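Side-chain contacts in MutT/nudix family protein (Shewanella oneidensis, PDB 3GZ5), which probably acts as an ADP-ribose-dependent transcriptional regulator of NAD metabolism, pairing a Nudix domain with a DNA-binding winged-helix domain: residues V25-F30 against R74-K79; L37-V42 against Q147-A152. One frame throughout, in Å; residues are numbered along the deposited sequence.

Contact 1 (V25-F30 against R74-K79); sequences VDAVLF and RKLAEK
L76 reaches from the helix toward the strand and sets the fork of its two methyls over the methyl of A27. Both branches touch: CD1 and CD2 of L76 each lie 3.9 Å from A27 CB. CD2 also meets L29 CD2 at 4.0 Å, where the two leucine side chains run past each other at a slant. L29 brings that methyl up with its CG anti to the backbone N (chi1 166°). All three residues are buried. Here helix 68-80, which probably corresponds to the Nudix-box helix despite departing from the consensus sequence, packs on one face of the mixed sheet through strand 22-33, with P84 also against L76 and V72 against A27. With an alanine at the L76 position, A27 and L29 would probably lose the methyls that meet them from this turn of the helix, opening a gap there. Toward solvent the helix carries charge instead: the exposed E78 with the partly exposed R74 and K75, whose amino end leads away from the strand. Both form salt bridges with E78: K75 NZ to E78 OE1 on its syn lone pair (3.0 Å), R74 NH2 to E78 OE2 (3.2 Å), edge-on from the guanidinium but above the carboxylate plane.

Contact 2 (L37-V42 against Q147-A152); sequences LKVLLV and QLIEQA
I149 meets V39 and L41 with the far end of its side chain, and can be followed outward from the helix. The bond from CA to CB heads for the strand, yet I149 CB is still 5.3 Å from V39 CG2, too far to pack on it. From there the chain forks. The short branch, CG2, stays in the neighbourhood of V39 without close contact. The long branch leaves with CG1 anti to the carbonyl carbon (chi1 -66°), and CG1 comes to 4.5 Å from V39 CG2. Extended once more (chi2 163°), the branch ends in CD1, which faces both strand residues from the helix side: 4.1 Å from L41 CD2 and 4.5 Å from V39 CG2. L41 does not aim straight at the helix; it leans in through CD2. The touch is therefore light, methyl against methyl, with no hydrogen bond and with the CA atoms of V39 and I149 8.4 Å apart. V136, from the short helix 133-136, packs on all three side chains, and L133, L55 and L141 add further apolar surface around I149. Helix 145-162 is thus laid on strand 36-43 by a wholly buried aliphatic contact, as expected of the alpha/beta/alpha sandwich of the Nudix fold.

How the contacts relate
Contacts 1 and 2 put a helix on each face of one sheet, their centres about 11 Å apart. Strands 22-33 and 36-43 are antiparallel neighbours, joined among other bonds by a probable hydrogen bond from L40 N to L29 O (3.0 Å). While A27 and L29 face helix 68-80, V28 turns to the other side and joins contact 2: its CG1 lies 3.7 Å from V39 CG2, and A152 CB packs on both V28 and F30. The bound sodium, held by I122, V125 and V128, belongs to neither contact; it is about 12 Å from the side chain of L29 and about 10 Å from that of L41.

Contact 1 (V25-F30 against R74-K79)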
# COMPACT_ATOMS: atom_id res chain seq x y z
N VAL B 25 11.30 0.82 11.85
CA VAL B 25 10.13 0.10 11.39
C VAL B 25 9.13 0.22 12.55
O VAL B 25 9.56 0.19 13.69
CB VAL B 25 10.51 -1.39 11.01
CG1 VAL B 25 9.33 -2.12 10.44
CG2 VAL B 25 11.62 -1.42 9.97
N ASP B 26 7.84 0.43 12.27
CA ASP B 26 6.79 0.50 13.30
C ASP B 26 5.60 -0.36 12.88
O ASP B 26 5.45 -0.69 11.73
CB ASP B 26 6.28 1.94 13.52
CG ASP B 26 7.28 2.83 14.26
OD1 ASP B 26 7.41 4.01 13.95
OD2 ASP B 26 7.99 2.33 15.16
N ALA B 27 4.75 -0.67 13.84
CA ALA B 27 3.56 -1.47 13.62
C ALA B 27 2.42 -0.93 14.47
O ALA B 27 2.58 -0.70 15.68
CB ALA B 27 3.82 -2.90 13.99
N VAL B 28 1.28 -0.72 13.80
CA VAL B 28 -0.02 -0.57 14.45
C VAL B 28 -0.67 -1.96 14.52
O VAL B 28 -1.17 -2.50 13.53
CB VAL B 28 -0.92 0.44 13.72
CG1 VAL B 28 -2.14 0.74 14.56
CG2 VAL B 28 -0.15 1.76 13.44
N LEU B 29 -0.60 -2.57 15.70
CA LEU B 29 -1.18 -3.86 15.94
C LEU B 29 -2.52 -3.66 16.63
O LEU B 29 -2.57 -3.09 17.73
CB LEU B 29 -0.24 -4.68 16.83
CG LEU B 29 -0.74 -5.97 17.49
CD1 LEU B 29 -1.00 -7.07 16.48
CD2 LEU B 29 0.30 -6.42 18.54
N PHE B 30 -3.59 -4.13 15.98
CA PHE B 30 -4.95 -4.07 16.51
C PHE B 30 -5.41 -5.43 16.97
O PHE B 30 -5.04 -6.46 16.41
CB PHE B 30 -5.97 -3.65 15.43
CG PHE B 30 -5.79 -2.28 14.91
CD1 PHE B 30 -6.35 -1.20 15.55
CD2 PHE B 30 -5.10 -2.07 13.74
CE1 PHE B 30 -6.20 0.09 15.05
CE2 PHE B 30 -4.94 -0.79 13.24
CZ PHE B 30 -5.50 0.29 13.91
N ARG B 74 9.92 -9.31 14.87
CA ARG B 74 10.77 -9.27 16.05
C ARG B 74 10.32 -8.17 16.99
O ARG B 74 10.13 -8.43 18.15
CB ARG B 74 12.25 -9.11 15.70
CG ARG B 74 13.14 -8.99 16.95
CD ARG B 74 14.61 -8.77 16.68
NE ARG B 74 14.91 -7.75 15.68
CZ ARG B 74 15.10 -6.46 15.94
NH1 ARG B 74 15.40 -5.64 14.94
NH2 ARG B 74 14.98 -5.97 17.16
N LYS B 75 10.14 -6.94 16.49
CA LYS B 75 9.72 -5.84 17.39
C LYS B 75 8.39 -6.15 18.06
O LYS B 75 8.17 -5.74 19.19
CB LYS B 75 9.63 -4.46 16.71
CG LYS B 75 10.86 -3.95 15.97
CD LYS B 75 12.17 -3.95 16.80
CE LYS B 75 12.18 -2.97 17.97
NZ LYS B 75 13.42 -3.17 18.79
N LEU B 76 7.49 -6.84 17.36
CA LEU B 76 6.21 -7.23 17.97
C LEU B 76 6.36 -8.34 19.02
O LEU B 76 5.74 -8.28 20.08
CB LEU B 76 5.13 -7.56 16.92
CG LEU B 76 4.62 -6.33 16.16
CD1 LEU B 76 3.75 -6.70 14.95
CD2 LEU B 76 3.89 -5.32 17.05
N ALA B 77 7.20 -9.33 18.72
CA ALA B 77 7.42 -10.48 19.59
C ALA B 77 8.19 -10.10 20.86
O ALA B 77 8.04 -10.75 21.88
CB ALA B 77 8.15 -11.58 18.83
N GLU B 78 9.03 -9.06 20.76
CA GLU B 78 9.75 -8.48 21.91
C GLU B 78 8.81 -7.86 22.93
O GLU B 78 9.18 -7.65 24.10
CB GLU B 78 10.74 -7.41 21.42
CG GLU B 78 11.96 -7.98 20.74
CD GLU B 78 12.93 -6.93 20.26
OE1 GLU B 78 12.56 -5.76 20.13
OE2 GLU B 78 14.08 -7.29 19.98
N LYS B 79 7.59 -7.57 22.49
CA LYS B 79 6.56 -6.94 23.31
C LYS B 79 5.44 -7.91 23.70
O LYS B 79 4.86 -7.77 24.78
CB LYS B 79 5.93 -5.73 22.57
CG LYS B 79 6.92 -4.66 22.19
CD LYS B 79 7.44 -3.98 23.45
CE LYS B 79 8.93 -3.70 23.37
NZ LYS B 79 9.36 -2.86 24.52

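Contact 2 (L37-V42 against Q147-A152)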
# COMPACT_ATOMS: atom_id res chain seq x y z
N LEU B 37 -12.19 -1.94 19.27
CA LEU B 37 -10.83 -2.02 18.76
C LEU B 37 -9.87 -1.57 19.83
O LEU B 37 -10.08 -0.53 20.44
CB LEU B 37 -10.67 -1.11 17.56
CG LEU B 37 -11.38 -1.59 16.31
CD1 LEU B 37 -11.60 -0.41 15.39
CD2 LEU B 37 -10.58 -2.72 15.66
N LYS B 38 -8.83 -2.36 20.06
CA LYS B 38 -7.71 -1.94 20.90
C LYS B 38 -6.41 -1.93 20.08
O LYS B 38 -6.22 -2.75 19.18
CB LYS B 38 -7.61 -2.86 22.12
CG LYS B 38 -8.73 -2.64 23.18
CD LYS B 38 -8.84 -3.84 24.13
CE LYS B 38 -9.63 -3.52 25.42
NZ LYS B 38 -10.94 -2.83 25.20
N VAL B 39 -5.53 -0.97 20.38
CA VAL B 39 -4.23 -0.82 19.70
C VAL B 39 -3.10 -1.01 20.73
O VAL B 39 -3.20 -0.50 21.86
CB VAL B 39 -4.16 0.52 18.88
CG1 VAL B 39 -4.48 1.72 19.76
CG2 VAL B 39 -2.82 0.72 18.19
N LEU B 40 -2.10 -1.81 20.38
CA LEU B 40 -0.98 -2.07 21.28
C LEU B 40 -0.00 -0.90 21.30
O LEU B 40 0.48 -0.48 20.26
CB LEU B 40 -0.20 -3.34 20.90
CG LEU B 40 0.83 -3.73 21.98
CD1 LEU B 40 0.14 -4.39 23.18
CD2 LEU B 40 1.89 -4.65 21.43
N LEU B 41 0.26 -0.36 22.50
CA LEU B 41 1.16 0.78 22.66
C LEU B 41 2.28 0.50 23.66
O LEU B 41 2.17 -0.39 24.51
CB LEU B 41 0.41 2.06 23.00
CG LEU B 41 -0.53 2.66 21.96
CD1 LEU B 41 -0.99 4.01 22.46
CD2 LEU B 41 0.07 2.80 20.55
N VAL B 42 3.37 1.25 23.49
CA VAL B 42 4.62 1.04 24.21
C VAL B 42 5.03 2.40 24.73
O VAL B 42 4.99 3.40 23.99
CB VAL B 42 5.74 0.45 23.28
CG1 VAL B 42 7.08 0.32 24.02
CG2 VAL B 42 5.31 -0.89 22.71
N GLN B 147 -1.07 9.86 13.70
CA GLN B 147 -1.40 9.95 12.30
C GLN B 147 -1.26 8.59 11.60
O GLN B 147 -2.09 8.24 10.76
CB GLN B 147 -0.48 10.99 11.66
CG GLN B 147 -0.96 11.57 10.35
CD GLN B 147 -0.16 12.80 9.97
OE1 GLN B 147 0.50 13.42 10.82
NE2 GLN B 147 -0.20 13.16 8.68
N LEU B 148 -0.22 7.84 11.96
CA LEU B 148 -0.02 6.46 11.50
C LEU B 148 -1.16 5.52 11.95
O LEU B 148 -1.63 4.69 11.17
CB LEU B 148 1.34 5.92 11.97
CG LEU B 148 2.63 6.51 11.36
CD1 LEU B 148 3.84 5.95 12.05
CD2 LEU B 148 2.74 6.30 9.83
N ILE B 149 -1.62 5.68 13.19
CA ILE B 149 -2.80 4.94 13.72
C ILE B 149 -4.07 5.23 12.93
O ILE B 149 -4.76 4.30 12.49
CB ILE B 149 -2.95 5.15 15.26
CG1 ILE B 149 -1.77 4.49 15.97
CG2 ILE B 149 -4.25 4.53 15.81
CD1 ILE B 149 -1.54 4.92 17.38
N GLU B 150 -4.34 6.51 12.69
CA GLU B 150 -5.47 6.94 11.84
C GLU B 150 -5.43 6.36 10.41
O GLU B 150 -6.46 5.96 9.86
CB GLU B 150 -5.52 8.47 11.74
CG GLU B 150 -5.78 9.19 13.07
CD GLU B 150 -5.80 10.72 12.93
OE1 GLU B 150 -5.40 11.24 11.85
OE2 GLU B 150 -6.22 11.40 13.91
N GLN B 151 -4.24 6.35 9.80
CA GLN B 151 -4.06 5.72 8.51
C GLN B 151 -4.31 4.19 8.57
O GLN B 151 -5.01 3.64 7.72
CB GLN B 151 -2.68 6.06 7.96
CG GLN B 151 -2.59 5.94 6.44
CD GLN B 151 -1.33 6.58 5.85
OE1 GLN B 151 -0.72 7.48 6.45
NE2 GLN B 151 -0.96 6.11 4.66
N ALA B 152 -3.74 3.53 9.57
CA ALA B 152 -3.96 2.09 9.76
C ALA B 152 -5.45 1.79 9.95
O ALA B 152 -5.97 0.86 9.34
CB ALA B 152 -3.15 1.58 10.96